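Local coordinates for protein Cfl (Pectobacterium brasiliense, PDB 7A9J) that is a coronafacic acid ligase of the ATP-dependent AMP-binding enzyme family, probably activating carboxylic acids through an adenylate for amide formation, at residues K385-W390 against I395-S400; N353-G358 against I440-I445. The protein carries 1 engineered substitution. All coordinates share one frame; numbering follows the deposited sequence.

Contact 1: residues K385-W390 against I395-S400; sequences KTIGIW and IELFPS
Ile395 opens the second strand of this antiparallel beta hairpin by setting its CG1 branch at the edge of the Trp390 indole, 3.9 Å from CE3 and near the ring plane. Its other branch, CG2, lies over the bare backbone of Gly388; a beta carbon there would collide with both CG2 and the carbonyl of Glu396, and phi of 157° suits glycine. Glu396 forms the hydrogen-bonded pair with Ile389: its N donates to Ile389 O at 2.7 Å, and its O accepts from Ile389 N at 2.8 Å. Its carboxylate suits the exposed edge. Leu397 runs alongside Ile387, CD2 being 3.8 Å from Ile387 CG2.

Phe398 carries the pairing past the strand, its N bonding to Ile387 O at 3.2 Å with the donor well above the carbonyl plane. With CG anti to its own carbonyl carbon (chi1 -84°), the ring turns back toward the first segment, where CZ meets Ile389 CG1 at 3.6 Å and CD2 lies 3.1 Å from Thr386 OG1. Ser400 O receives Lys385 NZ at 3.1 Å, an ammonium also held by Ser382 O.

The hairpin forms one border of a four-stranded antiparallel sheet: strand 388-390 pairs on its other side with strand 198-202, Trp390 reaches Tyr188 of strand 183-188, and Thr386 and Ile387 touch Thr205 of helix 203-214.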
loop_
_atom_site.group_PDB
_atom_site.type_symbol
_atom_site.label_atom_id
_atom_site.label_comp_id
_atom_site.label_asym_id
_atom_site.label_seq_id
_atom_site.Cartn_x
_atom_site.Cartn_y
_atom_site.Cartn_z
ATOM N N LYS A 385 -15.090 -9.717 1.841
ATOM C CA LYS A 385 -15.809 -9.275 3.028
ATOM C C LYS A 385 -15.018 -9.608 4.276
ATOM O O LYS A 385 -14.869 -10.792 4.637
ATOM C CB LYS A 385 -17.172 -9.945 3.101
ATOM C CG LYS A 385 -17.919 -9.902 1.831
ATOM C CD LYS A 385 -18.655 -8.623 1.743
ATOM C CE LYS A 385 -19.657 -8.711 0.612
ATOM N NZ LYS A 385 -19.771 -7.315 0.159
ATOM N N THR A 386 -14.564 -8.573 4.975
ATOM C CA THR A 386 -13.988 -8.778 6.294
ATOM C C THR A 386 -15.090 -9.174 7.278
ATOM O O THR A 386 -16.271 -8.879 7.086
ATOM C CB THR A 386 -13.245 -7.528 6.749
ATOM O OG1 THR A 386 -14.166 -6.423 6.755
ATOM C CG2 THR A 386 -12.116 -7.222 5.754
ATOM N N ILE A 387 -14.700 -9.863 8.338
ATOM C CA ILE A 387 -15.661 -10.459 9.239
ATOM C C ILE A 387 -16.154 -9.442 10.248
ATOM O O ILE A 387 -17.287 -9.532 10.721
ATOM C CB ILE A 387 -15.026 -11.659 9.973
ATOM C CG1 ILE A 387 -14.452 -12.660 8.966
ATOM C CG2 ILE A 387 -15.989 -12.265 10.911
ATOM C CD1 ILE A 387 -15.347 -12.917 7.750
ATOM N N GLY A 388 -15.312 -8.497 10.624
ATOM C CA GLY A 388 -15.642 -7.633 11.735
ATOM C C GLY A 388 -14.374 -7.041 12.323
ATOM O O GLY A 388 -13.299 -7.099 11.735
ATOM N N ILE A 389 -14.541 -6.418 13.473
ATOM C CA ILE A 389 -13.436 -5.750 14.136
ATOM C C ILE A 389 -13.221 -6.409 15.474
ATOM O O ILE A 389 -14.163 -6.550 16.274
ATOM C CB ILE A 389 -13.687 -4.232 14.297
ATOM C CG1 ILE A 389 -13.687 -3.548 12.917
ATOM C CG2 ILE A 389 -12.664 -3.655 15.268
ATOM C CD1 ILE A 389 -14.058 -2.056 12.974
ATOM N N TRP A 390 -11.984 -6.819 15.718
ATOM C CA TRP A 390 -11.631 -7.395 16.986
ATOM C C TRP A 390 -11.463 -6.263 17.991
ATOM O O TRP A 390 -10.656 -5.360 17.769
ATOM C CB TRP A 390 -10.333 -8.187 16.845
ATOM C CG TRP A 390 -9.901 -8.658 18.110
ATOM C CD1 TRP A 390 -8.814 -8.234 18.812
ATOM C CD2 TRP A 390 -10.542 -9.646 18.916
ATOM N NE1 TRP A 390 -8.725 -8.904 19.985
ATOM C CE2 TRP A 390 -9.777 -9.777 20.087
ATOM C CE3 TRP A 390 -11.696 -10.431 18.762
ATOM C CZ2 TRP A 390 -10.113 -10.676 21.101
ATOM C CZ3 TRP A 390 -12.034 -11.320 19.774
ATOM C CH2 TRP A 390 -11.247 -11.431 20.932
ATOM N N ILE A 395 -15.565 -10.006 18.394
ATOM C CA ILE A 395 -15.624 -9.413 17.073
ATOM C C ILE A 395 -16.878 -8.572 16.962
ATOM O O ILE A 395 -17.981 -9.061 17.192
ATOM C CB ILE A 395 -15.612 -10.491 15.987
ATOM C CG1 ILE A 395 -14.512 -11.489 16.299
ATOM C CG2 ILE A 395 -15.518 -9.840 14.598
ATOM C CD1 ILE A 395 -14.109 -12.303 15.103
ATOM N N GLU A 396 -16.723 -7.324 16.577
ATOM C CA GLU A 396 -17.881 -6.540 16.178
ATOM C C GLU A 396 -18.142 -6.846 14.711
ATOM O O GLU A 396 -17.335 -6.486 13.848
ATOM C CB GLU A 396 -17.634 -5.054 16.415
ATOM C CG GLU A 396 -17.153 -4.716 17.813
ATOM C CD GLU A 396 -17.005 -3.217 18.022
ATOM O OE1 GLU A 396 -18.008 -2.575 18.387
ATOM O OE2 GLU A 396 -15.898 -2.676 17.798
ATOM N N LEU A 397 -19.263 -7.501 14.420
ATOM C CA LEU A 397 -19.466 -8.071 13.098
ATOM C C LEU A 397 -19.878 -7.009 12.087
ATOM O O LEU A 397 -20.564 -6.032 12.411
ATOM C CB LEU A 397 -20.506 -9.188 13.156
ATOM C CG LEU A 397 -19.998 -10.458 13.849
ATOM C CD1 LEU A 397 -21.142 -11.445 14.004
ATOM C CD2 LEU A 397 -18.843 -11.094 13.081
ATOM N N PHE A 398 -19.423 -7.207 10.849
ATOM C CA PHE A 398 -19.742 -6.321 9.742
ATOM C C PHE A 398 -20.980 -6.835 9.023
ATOM O O PHE A 398 -20.979 -7.985 8.564
ATOM C CB PHE A 398 -18.584 -6.259 8.753
ATOM C CG PHE A 398 -17.513 -5.268 9.113
ATOM C CD1 PHE A 398 -17.829 -4.037 9.668
ATOM C CD2 PHE A 398 -16.181 -5.569 8.888
ATOM C CE1 PHE A 398 -16.833 -3.127 9.987
ATOM C CE2 PHE A 398 -15.174 -4.661 9.208
ATOM C CZ PHE A 398 -15.501 -3.439 9.753
ATOM N N PRO A 399 -22.040 -6.037 8.884
ATOM C CA PRO A 399 -23.120 -6.423 7.960
ATOM C C PRO A 399 -22.573 -6.522 6.543
ATOM O O PRO A 399 -22.047 -5.552 5.999
ATOM C CB PRO A 399 -24.140 -5.289 8.114
ATOM C CG PRO A 399 -23.370 -4.140 8.695
ATOM C CD PRO A 399 -22.297 -4.741 9.541
ATOM N N SER A 400 -22.682 -7.717 5.947
ATOM C CA SER A 400 -22.001 -7.981 4.678
ATOM C C SER A 400 -22.481 -7.071 3.549
ATOM O O SER A 400 -21.847 -7.031 2.487
ATOM C CB SER A 400 -22.157 -9.461 4.271
ATOM O OG SER A 400 -23.426 -9.736 3.697
#

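Contact 2: residues N353-G358 against I440-I445; sequences NEPSIG and IENTLI
Asn442 and Pro355 meet where the large AMP-binding domain touches the small C-terminal domain, the two-domain construction of adenylate-forming enzymes. Asn442 projects from helix 437-445, and Pro355 sits in the turn that leads into strand 356-360. Only 113 Å² is buried between the two segments, so this is a small point of contact within the domain interface.

Asn442 contributes more than half of that area. Its CG stands anti to the backbone N (chi1 179°), which carries the amide away from the helix and across the proline ring. Pro355 CG packs against Asn442 CB at 3.6 Å, while Pro355 CD lies 3.7 Å from Asn442 ND2, so the ring touches both the aliphatic and the polar part of the asparagine. A proline suits this place: it offers a compact, rigid apolar surface and has no N-H of its own that would need an acceptor. Its carbonyl side is tied into the large domain by backbone pairing with Phe420, and its ring also touches Cys314 and Thr316.

The two ends of the short asparagine amide reach two polar groups of the large domain at once. Its OD1 has a weak hydrogen bond from Gln320 NE2 of helix 316-326, and its amide nitrogen turns to the 353-358 segment. There Asn353 takes part through its main-chain carbonyl. Asn442 ND2 donates to Asn353 O over 3.3 Å, a long and bent bond with an N-H...O angle of 139°.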
loop_
_atom_site.group_PDB
_atom_site.type_symbol
_atom_site.label_atom_id
_atom_site.label_comp_id
_atom_site.label_asym_id
_atom_site.label_seq_id
_atom_site.Cartn_x
_atom_site.Cartn_y
_atom_site.Cartn_z
ATOM N N ASN A 353 -5.697 11.919 -19.305
ATOM C CA ASN A 353 -5.138 13.258 -19.047
ATOM C C ASN A 353 -5.667 13.821 -17.729
ATOM O O ASN A 353 -4.895 14.421 -16.983
ATOM C CB ASN A 353 -5.373 14.186 -20.241
ATOM C CG ASN A 353 -4.494 13.765 -21.438
ATOM O OD1 ASN A 353 -3.257 13.918 -21.407
ATOM N ND2 ASN A 353 -5.111 13.137 -22.436
ATOM N N GLU A 354 -6.941 13.516 -17.364
ATOM C CA GLU A 354 -7.514 13.971 -16.080
ATOM C C GLU A 354 -7.038 13.093 -14.915
ATOM O O GLU A 354 -6.832 11.897 -15.078
ATOM C CB GLU A 354 -9.032 13.886 -16.115
ATOM C CG GLU A 354 -9.712 14.611 -17.339
ATOM C CD GLU A 354 -10.171 13.602 -18.456
ATOM O OE1 GLU A 354 -11.320 13.779 -18.922
ATOM O OE2 GLU A 354 -9.415 12.641 -18.866
ATOM N N PRO A 355 -6.936 13.637 -13.704
ATOM C CA PRO A 355 -6.711 12.778 -12.540
ATOM C C PRO A 355 -7.764 11.690 -12.422
ATOM O O PRO A 355 -8.967 11.930 -12.541
ATOM C CB PRO A 355 -6.771 13.758 -11.356
ATOM C CG PRO A 355 -6.421 15.058 -11.957
ATOM C CD PRO A 355 -7.194 15.042 -13.289
ATOM N N SER A 356 -7.295 10.468 -12.298
ATOM C CA SER A 356 -8.209 9.347 -12.258
ATOM C C SER A 356 -7.650 8.192 -11.433
ATOM O O SER A 356 -6.442 8.049 -11.190
ATOM C CB SER A 356 -8.570 8.886 -13.703
ATOM O OG SER A 356 -7.430 8.299 -14.298
ATOM N N ILE A 357 -8.569 7.410 -10.908
ATOM C CA ILE A 357 -8.143 6.240 -10.162
ATOM C C ILE A 357 -8.448 4.919 -10.827
ATOM O O ILE A 357 -8.017 3.855 -10.291
ATOM C CB ILE A 357 -8.688 6.212 -8.734
ATOM C CG1 ILE A 357 -10.223 6.221 -8.751
ATOM C CG2 ILE A 357 -8.045 7.346 -7.940
ATOM C CD1 ILE A 357 -10.784 6.202 -7.343
ATOM N N GLY A 358 -9.091 4.895 -11.969
ATOM C CA GLY A 358 -9.201 3.609 -12.620
ATOM C C GLY A 358 -10.569 2.952 -12.478
ATOM O O GLY A 358 -11.598 3.621 -12.243
ATOM N N ILE A 440 -7.675 21.672 -10.664
ATOM C CA ILE A 440 -6.996 22.892 -11.086
ATOM C C ILE A 440 -5.493 22.677 -11.134
ATOM O O ILE A 440 -4.820 23.143 -12.066
ATOM C CB ILE A 440 -7.337 24.062 -10.152
ATOM C CG1 ILE A 440 -8.838 24.307 -10.126
ATOM C CG2 ILE A 440 -6.585 25.328 -10.618
ATOM C CD1 ILE A 440 -9.245 25.298 -9.063
ATOM N N GLU A 441 -4.944 22.016 -10.104
ATOM C CA GLU A 441 -3.514 21.694 -10.069
ATOM C C GLU A 441 -3.103 20.904 -11.295
ATOM O O GLU A 441 -2.050 21.171 -11.894
ATOM C CB GLU A 441 -3.183 20.892 -8.800
ATOM C CG GLU A 441 -3.271 21.695 -7.496
ATOM C CD GLU A 441 -3.513 20.826 -6.262
ATOM O OE1 GLU A 441 -3.285 19.567 -6.302
ATOM O OE2 GLU A 441 -3.867 21.402 -5.226
ATOM N N ASN A 442 -3.927 19.934 -11.700
ATOM C CA ASN A 442 -3.562 19.127 -12.857
ATOM C C ASN A 442 -3.451 19.976 -14.113
ATOM O O ASN A 442 -2.555 19.768 -14.927
ATOM C CB ASN A 442 -4.559 17.991 -13.073
ATOM C CG ASN A 442 -4.210 17.150 -14.295
ATOM O OD1 ASN A 442 -3.199 16.431 -14.313
ATOM N ND2 ASN A 442 -5.031 17.255 -15.335
ATOM N N THR A 443 -4.327 20.965 -14.265
ATOM C CA THR A 443 -4.244 21.860 -15.413
ATOM C C THR A 443 -2.986 22.718 -15.350
ATOM O O THR A 443 -2.279 22.876 -16.347
ATOM C CB THR A 443 -5.497 22.740 -15.456
ATOM O OG1 THR A 443 -6.637 21.898 -15.652
ATOM C CG2 THR A 443 -5.392 23.753 -16.608
ATOM N N LEU A 444 -2.713 23.296 -14.177
ATOM C CA LEU A 444 -1.599 24.230 -14.025
ATOM C C LEU A 444 -0.278 23.581 -14.381
ATOM O O LEU A 444 0.518 24.135 -15.150
ATOM C CB LEU A 444 -1.558 24.752 -12.585
ATOM C CG LEU A 444 -2.630 25.778 -12.237
ATOM C CD1 LEU A 444 -2.677 25.976 -10.741
ATOM C CD2 LEU A 444 -2.389 27.106 -12.965
ATOM N N ILE A 445 -0.029 22.391 -13.841
ATOM C CA ILE A 445 1.267 21.761 -14.042
ATOM C C ILE A 445 1.538 21.376 -15.515
ATOM O O ILE A 445 2.700 21.175 -15.895
ATOM C CB ILE A 445 1.382 20.556 -13.083
ATOM C CG1 ILE A 445 2.846 20.139 -12.913
ATOM C CG2 ILE A 445 0.588 19.376 -13.620
ATOM C CD1 ILE A 445 3.024 18.889 -12.081
#

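Contact 1 lies within one sheet and contact 2 between domains, with centres 36 Å apart and nearest atoms about 18 Å apart. Both are partly buried, yet 385-390 and 395-400 bury 564 Å² against each other and 353-358 and 440-445 about a fifth of that. Neighbours in sequence, the hairpin strands are joined by regular main-chain bonds and apolar side chains. Contact 2 brings together segments 82 residues apart and relies on a single side-chain-to-backbone bond beside a proline. They share no secondary-structure element. The side chain of Thr386 in contact 1 is about 8 Å from the bound indene carboxylic acid.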